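Putative branched chain amino acid ABC transporter, periplasmic amino acid-binding protein (Brucella ovis, PDB 4XFK) serves as a component of an amino-acid transport system, probably capturing branched-chain and related amino acids in the periplasm for an ABC transporter. Local coordinates at residues 127-132 against 325-330; 265-270 against 352-357; 360-365 against 373-378. The protein carries 1 engineered substitution. One frame throughout, in Å; residues are numbered along the deposited sequence. Where two conformers were deposited one is given.

In the fold
Interactions 2 and 3 lie in the same mixed sheet: strand 350-360 pairs antiparallel with strand 263-266 in interaction 2, and its far end, with strand 373-380, forms the hairpin of interaction 3. Their centres lie about 12 Å apart, and they touch where Asn269 ND2 meets Phe374 O at 2.9 Å and Val356 N meets Lys378 O at 2.8 Å. Interaction 1 packs helix 322-331 on the outermost strand 131-133, and the loop before it, of the five-stranded parallel sheet, its centre about 24 Å from that of interaction 2 and about 35 Å from that of interaction 3. A bound sodium ion lies about 7 Å from the Glu330 side chain.

Interaction 1 (127-132 against 325-330); sequences CHFYHF and IALAIE
Phe129 and Phe132 reach from a loop and the strand that follows it onto helix 322-331, and the methyl of Ala326 fills the hollow between their rings. Ala326 CB comes within 3.5 Å of Phe129 CE2 and 3.8 Å of Phe132 CZ, so this small bump touches both. Ile329 covers one face of the second ring: its CD1 stands over the centre of Phe132, a CH-pi contact of 4.1 Å to the ring centroid and 10° off the normal. The other branch of the isoleucine, CG2, presses on Phe132 CD2 at 3.6 Å. At the rim of that ring lies Glu330 CG, close to its plane. Phe129 is bounded by Leu327 CD2 at its edge, 3.8 Å from CZ, while the Glu330 carboxylate stands nearly upright to the ring, the two planes 83° apart. Phe129 CG lies anti to the backbone N (chi1 -178°), which turns the ring toward the helix. Glu330 OE2 bonds to His348, which also stacks on Phe132, and bridges to Arg397. The fit is that of a helix packed on the outermost strand of a parallel sheet and on the turn before it, in the two-lobed alpha/beta fold of periplasmic binding proteins.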
loop_
_atom_site.group_PDB
_atom_site.type_symbol
_atom_site.label_atom_id
_atom_site.label_comp_id
_atom_site.label_asym_id
_atom_site.label_seq_id
_atom_site.Cartn_x
_atom_site.Cartn_y
_atom_site.Cartn_z
ATOM N N CYS A 127 -8.290 13.992 5.140
ATOM C CA CYS A 127 -9.323 13.464 4.252
ATOM C C CYS A 127 -9.985 14.580 3.450
ATOM O O CYS A 127 -10.325 15.622 4.021
ATOM C CB CYS A 127 -10.372 12.743 5.108
ATOM S SG CYS A 127 -11.869 12.239 4.268
ATOM N N HIS A 128 -10.176 14.378 2.150
ATOM C CA HIS A 128 -10.989 15.288 1.349
ATOM C C HIS A 128 -11.575 14.530 0.169
ATOM O O HIS A 128 -11.174 13.394 -0.126
ATOM C CB HIS A 128 -10.218 16.535 0.901
ATOM C CG HIS A 128 -9.043 16.246 0.018
ATOM N ND1 HIS A 128 -9.100 16.327 -1.360
ATOM C CD2 HIS A 128 -7.777 15.879 0.322
ATOM C CE1 HIS A 128 -7.914 16.024 -1.860
ATOM N NE2 HIS A 128 -7.093 15.748 -0.861
ATOM N N PHE A 129 -12.539 15.156 -0.490
ATOM C CA PHE A 129 -13.367 14.463 -1.464
ATOM C C PHE A 129 -12.582 13.965 -2.676
ATOM O O PHE A 129 -12.929 12.952 -3.266
ATOM C CB PHE A 129 -14.522 15.365 -1.903
ATOM C CG PHE A 129 -15.460 14.715 -2.878
ATOM C CD1 PHE A 129 -16.425 13.816 -2.450
ATOM C CD2 PHE A 129 -15.384 15.015 -4.226
ATOM C CE1 PHE A 129 -17.295 13.221 -3.358
ATOM C CE2 PHE A 129 -16.250 14.435 -5.137
ATOM C CZ PHE A 129 -17.204 13.529 -4.706
ATOM N N TYR A 130 -11.517 14.669 -3.046
ATOM C CA TYR A 130 -10.798 14.333 -4.276
ATOM C C TYR A 130 -9.563 13.461 -4.048
ATOM O O TYR A 130 -8.786 13.231 -4.969
ATOM C CB TYR A 130 -10.489 15.598 -5.094
ATOM C CG TYR A 130 -11.746 16.239 -5.651
ATOM C CD1 TYR A 130 -12.315 15.781 -6.836
ATOM C CD2 TYR A 130 -12.396 17.262 -4.967
ATOM C CE1 TYR A 130 -13.484 16.351 -7.341
ATOM C CE2 TYR A 130 -13.561 17.831 -5.459
ATOM C CZ TYR A 130 -14.101 17.372 -6.640
ATOM O OH TYR A 130 -15.261 17.944 -7.126
ATOM N N HIS A 131 -9.400 12.978 -2.819
ATOM C CA HIS A 131 -8.446 11.920 -2.515
ATOM C C HIS A 131 -9.197 10.606 -2.298
ATOM O O HIS A 131 -10.246 10.572 -1.628
ATOM C CB HIS A 131 -7.621 12.260 -1.264
ATOM C CG HIS A 131 -6.934 11.072 -0.640
ATOM N ND1 HIS A 131 -7.510 10.334 0.370
ATOM C CD2 HIS A 131 -5.728 10.496 -0.877
ATOM C CE1 HIS A 131 -6.701 9.347 0.720
ATOM N NE2 HIS A 131 -5.608 9.426 -0.020
ATOM N N PHE A 132 -8.645 9.531 -2.858
ATOM C CA PHE A 132 -9.145 8.184 -2.618
ATOM C C PHE A 132 -7.965 7.290 -2.305
ATOM O O PHE A 132 -6.975 7.299 -3.051
ATOM C CB PHE A 132 -9.847 7.633 -3.862
ATOM C CG PHE A 132 -11.164 8.280 -4.162
ATOM C CD1 PHE A 132 -11.222 9.480 -4.848
ATOM C CD2 PHE A 132 -12.350 7.682 -3.755
ATOM C CE1 PHE A 132 -12.442 10.071 -5.132
ATOM C CE2 PHE A 132 -13.569 8.260 -4.046
ATOM C CZ PHE A 132 -13.620 9.458 -4.732
ATOM N N ILE A 325 -16.487 11.321 -11.956
ATOM C CA ILE A 325 -15.619 10.164 -11.762
ATOM C C ILE A 325 -15.525 9.820 -10.270
ATOM O O ILE A 325 -15.658 8.658 -9.888
ATOM C CB ILE A 325 -14.213 10.384 -12.369
ATOM C CG1 ILE A 325 -14.310 10.463 -13.900
ATOM C CG2 ILE A 325 -13.256 9.265 -11.947
ATOM C CD1 ILE A 325 -13.030 10.924 -14.583
ATOM N N ALA A 326 -15.349 10.836 -9.433
ATOM C CA ALA A 326 -15.259 10.626 -7.991
ATOM C C ALA A 326 -16.510 9.946 -7.432
ATOM O O ALA A 326 -16.420 8.993 -6.654
ATOM C CB ALA A 326 -15.018 11.950 -7.280
ATOM N N LEU A 327 -17.681 10.431 -7.833
ATOM C CA LEU A 327 -18.930 9.823 -7.386
ATOM C C LEU A 327 -19.029 8.384 -7.884
ATOM O O LEU A 327 -19.486 7.503 -7.164
ATOM C CB LEU A 327 -20.133 10.646 -7.851
ATOM C CG LEU A 327 -20.221 12.044 -7.240
ATOM C CD1 LEU A 327 -21.262 12.881 -7.983
ATOM C CD2 LEU A 327 -20.553 11.975 -5.757
ATOM N N ALA A 328 -18.594 8.142 -9.116
ATOM C CA ALA A 328 -18.624 6.781 -9.638
ATOM C C ALA A 328 -17.696 5.855 -8.836
ATOM O O ALA A 328 -18.023 4.690 -8.621
ATOM C CB ALA A 328 -18.269 6.756 -11.121
ATOM N N ILE A 329 -16.555 6.363 -8.366
ATOM C CA ILE A 329 -15.675 5.538 -7.541
ATOM C C ILE A 329 -16.380 5.185 -6.232
ATOM O O ILE A 329 -16.367 4.036 -5.807
ATOM C CB ILE A 329 -14.325 6.220 -7.237
ATOM C CG1 ILE A 329 -13.541 6.489 -8.524
ATOM C CG2 ILE A 329 -13.489 5.335 -6.302
ATOM C CD1 ILE A 329 -12.351 7.419 -8.315
ATOM N N GLU A 330 -17.015 6.174 -5.608
ATOM C CA GLU A 330 -17.779 5.926 -4.385
ATOM C C GLU A 330 -18.821 4.833 -4.568
ATOM O O GLU A 330 -19.067 4.041 -3.651
ATOM C CB GLU A 330 -18.485 7.198 -3.917
ATOM C CG GLU A 330 -17.560 8.277 -3.394
ATOM C CD GLU A 330 -18.319 9.442 -2.787
ATOM O OE1 GLU A 330 -19.471 9.694 -3.200
ATOM O OE2 GLU A 330 -17.778 10.097 -1.878
#

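Interaction 2 (265-270 against 352-357); sequences STPFNP and FPMVVQ
Thr266 and Val355 face each other as a hydrogen-bonded antiparallel pair and carry the backbone part of the contact. Thr266 N donates to Val355 O at 3.0 Å, tilted from the carbonyl plane, and Val355 N returns a bond to Thr266 O at 2.8 Å, almost in line with the C=O. The neighbouring pair, Ser265 with Val356, is non-hydrogen-bonded; there Ser265 CA makes a CA-H...O contact to Val355 O.

Side-chain hydrogen bonds carry the contact past the end of strand 263-266. The Gln357 amide nitrogen serves two acceptors, both practically in the amide plane: Thr266 OG1 at 2.9 Å and its own strand's Val355 O at 3.0 Å. Val355 O therefore takes two donors, Thr266 N and Gln357 NE2, from opposite faces of its plane. Thr266 OG1, set between the backbone N and carbonyl carbon (chi1 82°), also accepts from Phe268 N, closing an ST turn. Asn269 ND2 drives a straight bond of 2.8 Å (179° at the hydrogen) into Gln357 OE1, arriving above the carbonyl plane; the two amides are turned 86° from each other. The Asn269 nitrogen has a second acceptor in Phe374 O. At the other end a water donates to both Pro267 O and Pro353 O, bridging the two chains.

Apolar contacts gather near that water. Met354, bent at chi2 and chi3, curls its sulfur to 4.1 Å from Pro267 CG, which also meets Phe352 CE1. Met354 CE abuts the Ser265 hydroxyl, 3.4 Å from OG, which pairs with Thr144.

With NE2 donating twice and OE1 accepting from Asn269, the orientation of the Gln357 amide is fixed, and one buried group joins Thr266, Val355 and Asn269.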
loop_
_atom_site.group_PDB
_atom_site.type_symbol
_atom_site.label_atom_id
_atom_site.label_comp_id
_atom_site.label_asym_id
_atom_site.label_seq_id
_atom_site.Cartn_x
_atom_site.Cartn_y
_atom_site.Cartn_z
ATOM N N SER A 265 0.901 -9.186 6.536
ATOM C CA SER A 265 -0.508 -9.098 6.163
ATOM C C SER A 265 -0.615 -8.153 4.974
ATOM O O SER A 265 -0.125 -7.018 5.037
ATOM C CB SER A 265 -1.344 -8.576 7.324
ATOM O OG SER A 265 -2.708 -8.529 6.936
ATOM N N THR A 266 -1.215 -8.636 3.884
ATOM C CA THR A 266 -1.318 -7.856 2.645
ATOM C C THR A 266 -2.665 -8.112 1.969
ATOM O O THR A 266 -3.383 -9.025 2.364
ATOM C CB THR A 266 -0.212 -8.216 1.622
ATOM O OG1 THR A 266 -0.606 -9.392 0.915
ATOM C CG2 THR A 266 1.149 -8.394 2.266
ATOM N N PRO A 267 -3.016 -7.311 0.945
ATOM C CA PRO A 267 -4.293 -7.553 0.263
ATOM C C PRO A 267 -4.314 -8.769 -0.670
ATOM O O PRO A 267 -5.322 -8.974 -1.344
ATOM C CB PRO A 267 -4.485 -6.281 -0.581
ATOM C CG PRO A 267 -3.576 -5.263 0.008
ATOM C CD PRO A 267 -2.417 -6.021 0.549
ATOM N N PHE A 268 -3.251 -9.565 -0.718
ATOM C CA PHE A 268 -3.167 -10.592 -1.754
ATOM C C PHE A 268 -2.178 -11.713 -1.437
ATOM O O PHE A 268 -1.135 -11.492 -0.811
ATOM C CB PHE A 268 -2.772 -9.936 -3.084
ATOM C CG PHE A 268 -2.517 -10.919 -4.194
ATOM C CD1 PHE A 268 -3.572 -11.542 -4.844
ATOM C CD2 PHE A 268 -1.222 -11.228 -4.581
ATOM C CE1 PHE A 268 -3.339 -12.458 -5.872
ATOM C CE2 PHE A 268 -0.984 -12.144 -5.607
ATOM C CZ PHE A 268 -2.043 -12.753 -6.243
ATOM N N ASN A 269 -2.503 -12.914 -1.895
ATOM C CA ASN A 269 -1.518 -13.974 -1.993
ATOM C C ASN A 269 -1.964 -14.850 -3.159
ATOM O O ASN A 269 -3.156 -15.076 -3.325
ATOM C CB ASN A 269 -1.438 -14.764 -0.677
ATOM C CG ASN A 269 -0.457 -15.910 -0.741
ATOM O OD1 ASN A 269 -0.740 -16.938 -1.348
ATOM N ND2 ASN A 269 0.700 -15.747 -0.107
ATOM N N PRO A 270 -1.021 -15.328 -3.985
ATOM C CA PRO A 270 -1.409 -16.139 -5.148
ATOM C C PRO A 270 -2.305 -17.341 -4.824
ATOM O O PRO A 270 -3.099 -17.729 -5.681
ATOM C CB PRO A 270 -0.067 -16.636 -5.690
ATOM C CG PRO A 270 0.909 -15.599 -5.278
ATOM C CD PRO A 270 0.428 -15.055 -3.959
ATOM N N PHE A 352 -11.669 -4.027 1.378
ATOM C CA PHE A 352 -11.135 -5.184 0.664
ATOM C C PHE A 352 -10.624 -6.196 1.683
ATOM O O PHE A 352 -10.336 -5.834 2.820
ATOM C CB PHE A 352 -9.983 -4.747 -0.254
ATOM C CG PHE A 352 -8.999 -3.829 0.415
ATOM C CD1 PHE A 352 -8.034 -4.339 1.283
ATOM C CD2 PHE A 352 -9.057 -2.460 0.215
ATOM C CE1 PHE A 352 -7.167 -3.511 1.948
ATOM C CE2 PHE A 352 -8.177 -1.616 0.875
ATOM C CZ PHE A 352 -7.225 -2.145 1.739
ATOM N N PRO A 353 -10.509 -7.471 1.282
ATOM C CA PRO A 353 -9.969 -8.479 2.200
ATOM C C PRO A 353 -8.468 -8.333 2.450
ATOM O O PRO A 353 -7.739 -7.746 1.645
ATOM C CB PRO A 353 -10.246 -9.815 1.481
ATOM C CG PRO A 353 -11.095 -9.496 0.318
ATOM C CD PRO A 353 -10.928 -8.048 -0.005
ATOM N N MET A 354 -8.020 -8.880 3.580
ATOM C CA MET A 354 -6.609 -8.943 3.935
ATOM C C MET A 354 -6.208 -10.384 4.211
ATOM O O MET A 354 -6.961 -11.148 4.807
ATOM C CB MET A 354 -6.327 -8.072 5.161
ATOM C CG MET A 354 -6.419 -6.574 4.884
ATOM S SD MET A 354 -5.118 -5.964 3.771
ATOM C CE MET A 354 -3.714 -5.979 4.884
ATOM N N VAL A 355 -5.011 -10.747 3.777
ATOM C CA VAL A 355 -4.516 -12.102 3.918
ATOM C C VAL A 355 -3.254 -12.090 4.750
ATOM O O VAL A 355 -2.272 -11.432 4.399
ATOM C CB VAL A 355 -4.172 -12.691 2.540
ATOM C CG1 VAL A 355 -3.853 -14.174 2.659
ATOM C CG2 VAL A 355 -5.313 -12.467 1.599
ATOM N N VAL A 356 -3.279 -12.828 5.854
ATOM C CA VAL A 356 -2.108 -12.950 6.708
ATOM C C VAL A 356 -1.335 -14.201 6.297
ATOM O O VAL A 356 -1.924 -15.264 6.086
ATOM C CB VAL A 356 -2.481 -12.971 8.199
ATOM C CG1 VAL A 356 -1.242 -12.728 9.035
ATOM C CG2 VAL A 356 -3.525 -11.891 8.483
ATOM N N GLN A 357 -0.019 -14.044 6.169
ATOM C CA GLN A 357 0.837 -15.014 5.493
ATOM C C GLN A 357 2.107 -15.281 6.290
ATOM O O GLN A 357 2.646 -14.368 6.935
ATOM C CB GLN A 357 1.234 -14.477 4.118
ATOM C CG GLN A 357 0.058 -14.187 3.192
ATOM C CD GLN A 357 0.372 -13.120 2.167
ATOM O OE1 GLN A 357 1.207 -13.322 1.285
ATOM N NE2 GLN A 357 -0.300 -11.974 2.272
HETATM O O HOH W 1 -7.705 -7.605 -1.160
#

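Interaction 3 (360-365 against 373-378); sequences SKKARI and GFLPFK
A beta-hairpin joins strands 350-360 and 373-380, and residues 360-365 begin the long loop between them. Ser360 and Gly373 make an antiparallel hydrogen-bonded pair at the loop end of the ladder: Ser360 N gives Gly373 O a bond of 2.9 Å, nearly along the C=O axis, and Gly373 N gives Ser360 O one of 3.0 Å from above the carbonyl plane.

From Ser360 itself the chain bends in a type I beta turn to Ala363. Ser360 OG, anti to its own N (chi1 172°), swings round to accept from Lys362 N at 3.0 Å, an ST turn laid over the first half of the bend.

The turn sets Ala363 on strand 373-380, and Leu375 of the strand reaches back over the turn. Ala363 CB rests on the backbone of the opposite strand, 3.3 Å from Gly373 C, and lies 4.2 Å from Leu375 CB. Leu375 splits its two methyls over the loop. CD1 lies 4.0 Å from Lys362 O, and CD2 packs against Ser360 OG and the root of the Lys362 side chain, whose amine leads away.

Farther along the loop, Ile365 O approaches Gly373 CA in a CA-H...O contact of 3.5 Å that is fairly straight, 162° at the hydrogen. The same carbonyl accepts from two waters: one takes a bond from Phe374 N, and the other donates to Phe374 O at 2.7 Å.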
loop_
_atom_site.group_PDB
_atom_site.type_symbol
_atom_site.label_atom_id
_atom_site.label_comp_id
_atom_site.label_asym_id
_atom_site.label_seq_id
_atom_site.Cartn_x
_atom_site.Cartn_y
_atom_site.Cartn_z
ATOM N N SER A 360 7.310 -19.840 4.506
ATOM C CA SER A 360 7.232 -21.291 4.617
ATOM C C SER A 360 7.699 -21.959 3.334
ATOM O O SER A 360 7.500 -21.428 2.243
ATOM C CB SER A 360 5.788 -21.713 4.899
ATOM O OG SER A 360 5.641 -23.124 4.840
ATOM N N LYS A 361 8.303 -23.136 3.467
ATOM C CA LYS A 361 8.691 -23.917 2.302
ATOM C C LYS A 361 7.463 -24.467 1.589
ATOM O O LYS A 361 7.555 -24.921 0.448
ATOM C CB LYS A 361 9.602 -25.075 2.704
ATOM C CG LYS A 361 11.002 -24.659 3.091
ATOM C CD LYS A 361 11.851 -25.886 3.355
ATOM C CE LYS A 361 13.274 -25.517 3.702
ATOM N NZ LYS A 361 14.091 -26.745 3.852
ATOM N N LYS A 362 6.316 -24.437 2.263
ATOM C CA LYS A 362 5.086 -24.964 1.686
ATOM C C LYS A 362 4.482 -24.036 0.626
ATOM O O LYS A 362 3.632 -24.463 -0.142
ATOM C CB LYS A 362 4.054 -25.245 2.778
ATOM C CG LYS A 362 4.440 -26.366 3.738
ATOM C CD LYS A 362 3.450 -26.466 4.894
ATOM C CE LYS A 362 3.861 -27.541 5.893
ATOM N NZ LYS A 362 5.229 -27.309 6.444
ATOM N N ALA A 363 4.909 -22.775 0.579
ATOM C CA ALA A 363 4.350 -21.825 -0.380
ATOM C C ALA A 363 4.632 -22.269 -1.809
ATOM O O ALA A 363 5.747 -22.674 -2.123
ATOM C CB ALA A 363 4.925 -20.442 -0.138
ATOM N N ARG A 364 3.622 -22.185 -2.671
ATOM C CA ARG A 364 3.783 -22.563 -4.073
ATOM C C ARG A 364 4.705 -21.603 -4.822
ATOM O O ARG A 364 5.588 -22.032 -5.568
ATOM C CB ARG A 364 2.430 -22.624 -4.776
ATOM C CG ARG A 364 2.528 -23.027 -6.243
ATOM C CD ARG A 364 1.179 -23.436 -6.790
ATOM N NE ARG A 364 0.617 -24.535 -6.018
ATOM C CZ ARG A 364 0.888 -25.819 -6.239
ATOM N NH1 ARG A 364 1.713 -26.168 -7.222
ATOM N NH2 ARG A 364 0.333 -26.756 -5.479
ATOM N N ILE A 365 4.485 -20.302 -4.630
ATOM C CA ILE A 365 5.289 -19.274 -5.274
ATOM C C ILE A 365 6.395 -18.865 -4.306
ATOM O O ILE A 365 6.123 -18.338 -3.222
ATOM C CB ILE A 365 4.433 -18.044 -5.638
ATOM C CG1 ILE A 365 3.296 -18.428 -6.593
ATOM C CG2 ILE A 365 5.301 -16.935 -6.221
ATOM C CD1 ILE A 365 3.745 -19.171 -7.807
ATOM N N GLY A 373 8.499 -19.221 0.478
ATOM C CA GLY A 373 7.647 -18.161 -0.022
ATOM C C GLY A 373 6.598 -17.825 1.011
ATOM O O GLY A 373 6.618 -18.340 2.134
ATOM N N PHE A 374 5.658 -16.976 0.622
ATOM C CA PHE A 374 4.589 -16.559 1.508
ATOM C C PHE A 374 3.387 -17.477 1.373
ATOM O O PHE A 374 2.823 -17.627 0.297
ATOM C CB PHE A 374 4.254 -15.091 1.246
ATOM C CG PHE A 374 5.361 -14.170 1.666
ATOM C CD1 PHE A 374 6.387 -13.843 0.791
ATOM C CD2 PHE A 374 5.413 -13.681 2.966
ATOM C CE1 PHE A 374 7.436 -13.019 1.198
ATOM C CE2 PHE A 374 6.453 -12.857 3.369
ATOM C CZ PHE A 374 7.463 -12.527 2.483
ATOM N N LEU A 375 3.020 -18.111 2.483
ATOM C CA LEU A 375 1.924 -19.069 2.525
ATOM C C LEU A 375 0.791 -18.435 3.320
ATOM O O LEU A 375 0.987 -18.050 4.473
ATOM C CB LEU A 375 2.387 -20.343 3.232
ATOM C CG LEU A 375 1.351 -21.461 3.370
ATOM C CD1 LEU A 375 1.192 -22.191 2.054
ATOM C CD2 LEU A 375 1.738 -22.432 4.491
ATOM N N PRO A 376 -0.399 -18.312 2.709
ATOM C CA PRO A 376 -1.526 -17.698 3.421
ATOM C C PRO A 376 -2.084 -18.622 4.502
ATOM O O PRO A 376 -2.155 -19.833 4.279
ATOM C CB PRO A 376 -2.566 -17.497 2.312
ATOM C CG PRO A 376 -2.274 -18.578 1.322
ATOM C CD PRO A 376 -0.784 -18.815 1.375
ATOM N N PHE A 377 -2.473 -18.068 5.650
ATOM C CA PHE A 377 -3.099 -18.888 6.691
ATOM C C PHE A 377 -4.398 -18.317 7.268
ATOM O O PHE A 377 -5.102 -19.010 8.001
ATOM C CB PHE A 377 -2.110 -19.252 7.811
ATOM C CG PHE A 377 -1.592 -18.074 8.593
ATOM C CD1 PHE A 377 -2.326 -17.539 9.643
ATOM C CD2 PHE A 377 -0.347 -17.526 8.305
ATOM C CE1 PHE A 377 -1.844 -16.466 10.374
ATOM C CE2 PHE A 377 0.135 -16.455 9.032
ATOM C CZ PHE A 377 -0.606 -15.934 10.077
ATOM N N LYS A 378 -4.711 -17.066 6.944
ATOM C CA LYS A 378 -5.945 -16.438 7.410
ATOM C C LYS A 378 -6.339 -15.313 6.470
ATOM O O LYS A 378 -5.522 -14.457 6.147
ATOM C CB LYS A 378 -5.776 -15.884 8.834
ATOM C CG LYS A 378 -6.972 -15.087 9.357
ATOM C CD LYS A 378 -8.208 -15.964 9.509
ATOM C CE LYS A 378 -9.385 -15.169 10.056
ATOM N NZ LYS A 378 -10.625 -15.990 10.168
HETATM O O HOH W 2 6.422 -15.915 -1.874
HETATM O O HOH W 3 3.562 -17.087 -2.247
#